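PDB 2WOL: clavulanic acid biosynthesis oligopeptide binding protein 2, which probably binds oligopeptides as an extracellular solute-binding protein of family 5, encoded among the genes of clavulanic acid biosynthesis. Local coordinates for residues A[153-158]-A[198-203]; A[453-456]-A[462-465]. All blocks are in the same frame, centred on the assembly; numbering follows the deposited sequence.

Overall arrangement
The two contacts lie far apart, with centres about 30 Å from each other and nearest atoms about 20 Å apart, and they share no helix or strand. Contact 1 is peripheral and partly buried: it ties segments 153-158 and 198-203, from two long loops, through one polar bond between a tyrosine and an aspartate, with helix 117-127 supplying further partners. Contact 2 is the interior one, its centre about 7 Å from the centre of the chain, where the end of strand 448-453 folds back on helix 460-468. There the chemistry is mostly aromatic and apolar, with an indole N-H and one water serving helix carbonyls. Contact 1 closes in sequence before contact 2 opens.

Contact 1 (A[153-158]-A[198-203]); sequences GPYRTD and RSDTGA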
loop_
_atom_site.group_PDB
_atom_site.type_symbol
_atom_site.label_atom_id
_atom_site.label_comp_id
_atom_site.label_asym_id
_atom_site.label_seq_id
_atom_site.Cartn_x
_atom_site.Cartn_y
_atom_site.Cartn_z
ATOM N N GLY A 153 5.177 24.834 7.055
ATOM C CA GLY A 153 5.807 24.437 5.798
ATOM C C GLY A 153 6.878 25.421 5.355
ATOM O O GLY A 153 6.932 26.553 5.853
ATOM N N PRO A 154 7.722 25.008 4.393
ATOM C CA PRO A 154 8.926 25.755 4.032
ATOM C C PRO A 154 8.702 26.972 3.132
ATOM O O PRO A 154 9.662 27.693 2.839
ATOM C CB PRO A 154 9.760 24.710 3.289
ATOM C CG PRO A 154 8.744 23.850 2.630
ATOM C CD PRO A 154 7.579 23.778 3.586
ATOM N N TYR A 155 7.466 27.187 2.689
ATOM C CA TYR A 155 7.144 28.346 1.849
ATOM C C TYR A 155 6.634 29.516 2.686
ATOM O O TYR A 155 6.772 30.674 2.289
ATOM C CB TYR A 155 6.128 27.968 0.763
ATOM C CG TYR A 155 6.509 26.709 0.014
ATOM C CD1 TYR A 155 7.749 26.601 -0.613
ATOM C CD2 TYR A 155 5.636 25.627 -0.058
ATOM C CE1 TYR A 155 8.112 25.444 -1.292
ATOM C CE2 TYR A 155 5.989 24.466 -0.741
ATOM C CZ TYR A 155 7.227 24.385 -1.351
ATOM O OH TYR A 155 7.578 23.240 -2.028
ATOM N N ARG A 156 6.066 29.199 3.848
ATOM C CA ARG A 156 5.495 30.201 4.748
ATOM C C ARG A 156 6.471 30.681 5.822
ATOM O O ARG A 156 6.250 31.720 6.450
ATOM C CB ARG A 156 4.210 29.668 5.381
ATOM C CG ARG A 156 3.114 29.418 4.370
ATOM C CD ARG A 156 1.793 29.070 5.038
ATOM N NE ARG A 156 0.746 28.836 4.047
ATOM C CZ ARG A 156 -0.008 29.793 3.510
ATOM N NH1 ARG A 156 0.162 31.065 3.869
ATOM N NH2 ARG A 156 -0.937 29.481 2.617
ATOM N N THR A 157 7.537 29.918 6.039
ATOM C CA THR A 157 8.638 30.339 6.899
ATOM C C THR A 157 9.944 29.723 6.408
ATOM O O THR A 157 9.947 28.616 5.855
ATOM C CB THR A 157 8.402 29.989 8.393
ATOM O OG1 THR A 157 9.437 30.581 9.191
ATOM C CG2 THR A 157 8.391 28.476 8.619
ATOM N N ASP A 158 11.047 30.442 6.594
ATOM C CA ASP A 158 12.362 29.904 6.249
ATOM C C ASP A 158 13.090 29.341 7.469
ATOM O O ASP A 158 14.215 28.848 7.357
ATOM C CB ASP A 158 13.220 30.922 5.477
ATOM C CG ASP A 158 13.412 32.231 6.222
ATOM O OD1 ASP A 158 13.351 32.243 7.469
ATOM O OD2 ASP A 158 13.632 33.259 5.540
ATOM N N ARG A 198 16.853 24.977 -3.566
ATOM C CA ARG A 198 17.207 25.767 -4.754
ATOM C C ARG A 198 16.412 25.422 -6.023
ATOM O O ARG A 198 16.201 26.286 -6.876
ATOM C CB ARG A 198 18.712 25.687 -5.038
ATOM C CG ARG A 198 19.228 24.266 -5.225
ATOM C CD ARG A 198 20.712 24.212 -5.551
ATOM N NE ARG A 198 21.125 22.816 -5.669
ATOM C CZ ARG A 198 21.547 22.060 -4.657
ATOM N NH1 ARG A 198 21.660 22.560 -3.437
ATOM N NH2 ARG A 198 21.869 20.792 -4.869
ATOM N N SER A 199 15.990 24.162 -6.147
ATOM C CA SER A 199 15.265 23.694 -7.333
ATOM C C SER A 199 13.787 23.451 -7.058
ATOM O O SER A 199 13.059 22.989 -7.937
ATOM C CB SER A 199 15.897 22.411 -7.881
ATOM O OG SER A 199 17.232 22.629 -8.294
ATOM N N ASP A 200 13.352 23.760 -5.842
ATOM C CA ASP A 200 11.970 23.491 -5.443
ATOM C C ASP A 200 11.007 24.567 -5.941
ATOM O O ASP A 200 10.841 25.618 -5.310
ATOM C CB ASP A 200 11.861 23.306 -3.922
ATOM C CG ASP A 200 10.463 22.890 -3.483
ATOM O OD1 ASP A 200 9.614 22.594 -4.353
ATOM O OD2 ASP A 200 10.213 22.868 -2.261
ATOM N N THR A 201 10.367 24.275 -7.070
ATOM C CA THR A 201 9.380 25.158 -7.686
ATOM C C THR A 201 7.961 24.941 -7.126
ATOM O O THR A 201 6.972 25.353 -7.741
ATOM C CB THR A 201 9.364 24.989 -9.223
ATOM O OG1 THR A 201 9.321 23.594 -9.547
ATOM C CG2 THR A 201 10.607 25.594 -9.845
ATOM N N GLY A 202 7.866 24.289 -5.968
ATOM C CA GLY A 202 6.594 24.146 -5.252
ATOM C C GLY A 202 5.537 23.369 -6.016
ATOM O O GLY A 202 5.748 22.212 -6.376
ATOM N N ALA A 203 4.399 24.017 -6.269
ATOM C CA ALA A 203 3.276 23.392 -6.975
ATOM C C ALA A 203 3.664 22.865 -8.357
ATOM O O ALA A 203 2.998 21.976 -8.896
ATOM C CB ALA A 203 2.124 24.381 -7.101
#
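A polar loop-to-loop contact near the periphery of the chain joins Tyr155 to Asp200 and Gly202: residues 153-158 belong to the loop between helix 140-144 and strand 164-166, residues 198-203 to the one between helix 183-186 and strand 215-221. The phenol does nearly all the work for its side. Its hydroxyl donates to the carboxylate, with Tyr155 OH 2.7 Å from Asp200 OD2, meeting that oxygen on its syn side and 25° out of the carboxylate plane. The two side chains cross at about a right angle, and their flat groups are turned 60° against each other. Tyrosine suits the place because its rigid ring carries a hydroxyl across a gap of 8.3 Å between the nearest CA atoms, those of Tyr155 and Gly202. The ring is backed on one face by Pro154, whose CG stands 4.1 Å above its plane. On the other loop, Gly202 CA comes within 3.5 Å of Tyr155 OH, and Gly202 has a positive phi, which favours glycine. Asp200 has its CG anti to the backbone N (chi1 -174°), which carries the carboxylate toward the tyrosine. Asp200 OD1 closes an Asx turn by accepting from Gly202 N at 2.9 Å. Helix 117-127 adds a salt bridge from Arg126 NE and a hydrogen bond from His122, both to OD2. With the phenol, three donors thus converge on this one oxygen, which would probably favour the ionised carboxylate, while the Asx turn restrains its rotation.

Contact 2 (A[453-456]-A[462-465]); sequences WGAD and GFLA
Trp453 and Phe463 meet in an edge-to-face (T-shaped) aromatic pair in a strand-loop-helix connection of this solute-binding protein, where strand 448-453 leaves the mixed sheet and the chain turns back into helix 460-468. The edge of the indole's five-membered ring points at the phenyl face, with the centroids 5.0 Å apart and the planes at 61°. Trp453 CD1 leads the approach, off-centre over that face and 3.8 Å from Phe463 CE1, while the two side chains run past each other in opposite directions. With chi1 at 163°, the indole swings away from the backbone N and over to the helix, where its N-H finds a second use. Trp453 NE1 donates to Phe463 O at 2.8 Å, on a carbonyl lone pair, although the bond is bent (132° at the hydrogen) and the acceptor is tilted from the indole plane. Tryptophan therefore suits this buried position twice over, as an aromatic edge for the phenyl face and as a hydrogen-bond donor. Ala455 is small enough for its methyl to lie against the helix backbone, CB being 3.6 Å from Phe463 CA and also near the edge of the phenyl ring. Asp456 turns its carboxylate elsewhere, to the hydroxyls of Tyr52 and Tyr139 and to a glycerol that probably comes from the crystallisation liquor. Its backbone instead reaches the helix through one water, which accepts from Asp456 N at 2.8 Å and donates to Gly462 O at 2.6 Å.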
loop_
_atom_site.group_PDB
_atom_site.type_symbol
_atom_site.label_atom_id
_atom_site.label_comp_id
_atom_site.label_asym_id
_atom_site.label_seq_id
_atom_site.Cartn_x
_atom_site.Cartn_y
_atom_site.Cartn_z
ATOM N N TRP A 453 -8.014 -2.665 1.450
ATOM C CA TRP A 453 -6.992 -1.879 2.123
ATOM C C TRP A 453 -5.631 -2.535 1.962
ATOM O O TRP A 453 -5.506 -3.752 2.086
ATOM C CB TRP A 453 -7.327 -1.752 3.612
ATOM C CG TRP A 453 -6.169 -1.329 4.470
ATOM C CD1 TRP A 453 -5.449 -2.122 5.320
ATOM C CD2 TRP A 453 -5.594 -0.018 4.561
ATOM N NE1 TRP A 453 -4.465 -1.388 5.933
ATOM C CE2 TRP A 453 -4.531 -0.093 5.490
ATOM C CE3 TRP A 453 -5.874 1.212 3.950
ATOM C CZ2 TRP A 453 -3.746 1.015 5.822
ATOM C CZ3 TRP A 453 -5.099 2.315 4.291
ATOM C CH2 TRP A 453 -4.044 2.206 5.213
ATOM N N GLY A 454 -4.625 -1.714 1.679
ATOM C CA GLY A 454 -3.231 -2.130 1.726
ATOM C C GLY A 454 -2.439 -1.128 2.545
ATOM O O GLY A 454 -2.658 0.081 2.451
ATOM N N ALA A 455 -1.518 -1.633 3.355
ATOM C CA ALA A 455 -0.675 -0.774 4.182
ATOM C C ALA A 455 0.222 0.118 3.330
ATOM O O ALA A 455 0.641 -0.272 2.242
ATOM C CB ALA A 455 0.166 -1.618 5.106
ATOM N N ASP A 456 0.515 1.311 3.839
ATOM C CA ASP A 456 1.443 2.226 3.171
ATOM C C ASP A 456 2.906 1.869 3.437
ATOM O O ASP A 456 3.811 2.386 2.781
ATOM C CB ASP A 456 1.151 3.670 3.574
ATOM C CG ASP A 456 -0.188 4.160 3.052
ATOM O OD1 ASP A 456 -0.669 3.624 2.029
ATOM O OD2 ASP A 456 -0.764 5.088 3.655
ATOM N N GLY A 462 1.622 0.031 10.132
ATOM C CA GLY A 462 1.183 0.490 8.821
ATOM C C GLY A 462 -0.108 -0.175 8.382
ATOM O O GLY A 462 -0.985 0.471 7.811
ATOM N N PHE A 463 -0.229 -1.471 8.660
ATOM C CA PHE A 463 -1.407 -2.209 8.238
ATOM C C PHE A 463 -2.643 -1.947 9.097
ATOM O O PHE A 463 -3.732 -1.688 8.572
ATOM C CB PHE A 463 -1.131 -3.716 8.168
ATOM C CG PHE A 463 -2.289 -4.496 7.619
ATOM C CD1 PHE A 463 -2.444 -4.645 6.245
ATOM C CD2 PHE A 463 -3.249 -5.034 8.468
ATOM C CE1 PHE A 463 -3.533 -5.327 5.721
ATOM C CE2 PHE A 463 -4.342 -5.727 7.955
ATOM C CZ PHE A 463 -4.482 -5.876 6.586
ATOM N N LEU A 464 -2.479 -2.028 10.413
ATOM C CA LEU A 464 -3.636 -2.068 11.306
ATOM C C LEU A 464 -4.037 -0.733 11.933
ATOM O O LEU A 464 -5.228 -0.473 12.108
ATOM C CB LEU A 464 -3.461 -3.147 12.384
ATOM C CG LEU A 464 -4.715 -3.565 13.165
ATOM C CD1 LEU A 464 -5.872 -3.919 12.230
ATOM C CD2 LEU A 464 -4.419 -4.720 14.110
ATOM N N ALA A 465 -3.067 0.118 12.263
ATOM C CA ALA A 465 -3.400 1.374 12.941
ATOM C C ALA A 465 -4.390 2.271 12.181
ATOM O O ALA A 465 -5.323 2.791 12.786
ATOM C CB ALA A 465 -2.151 2.147 13.324
HETATM O O HOH W 1 -0.358 2.473 6.284
#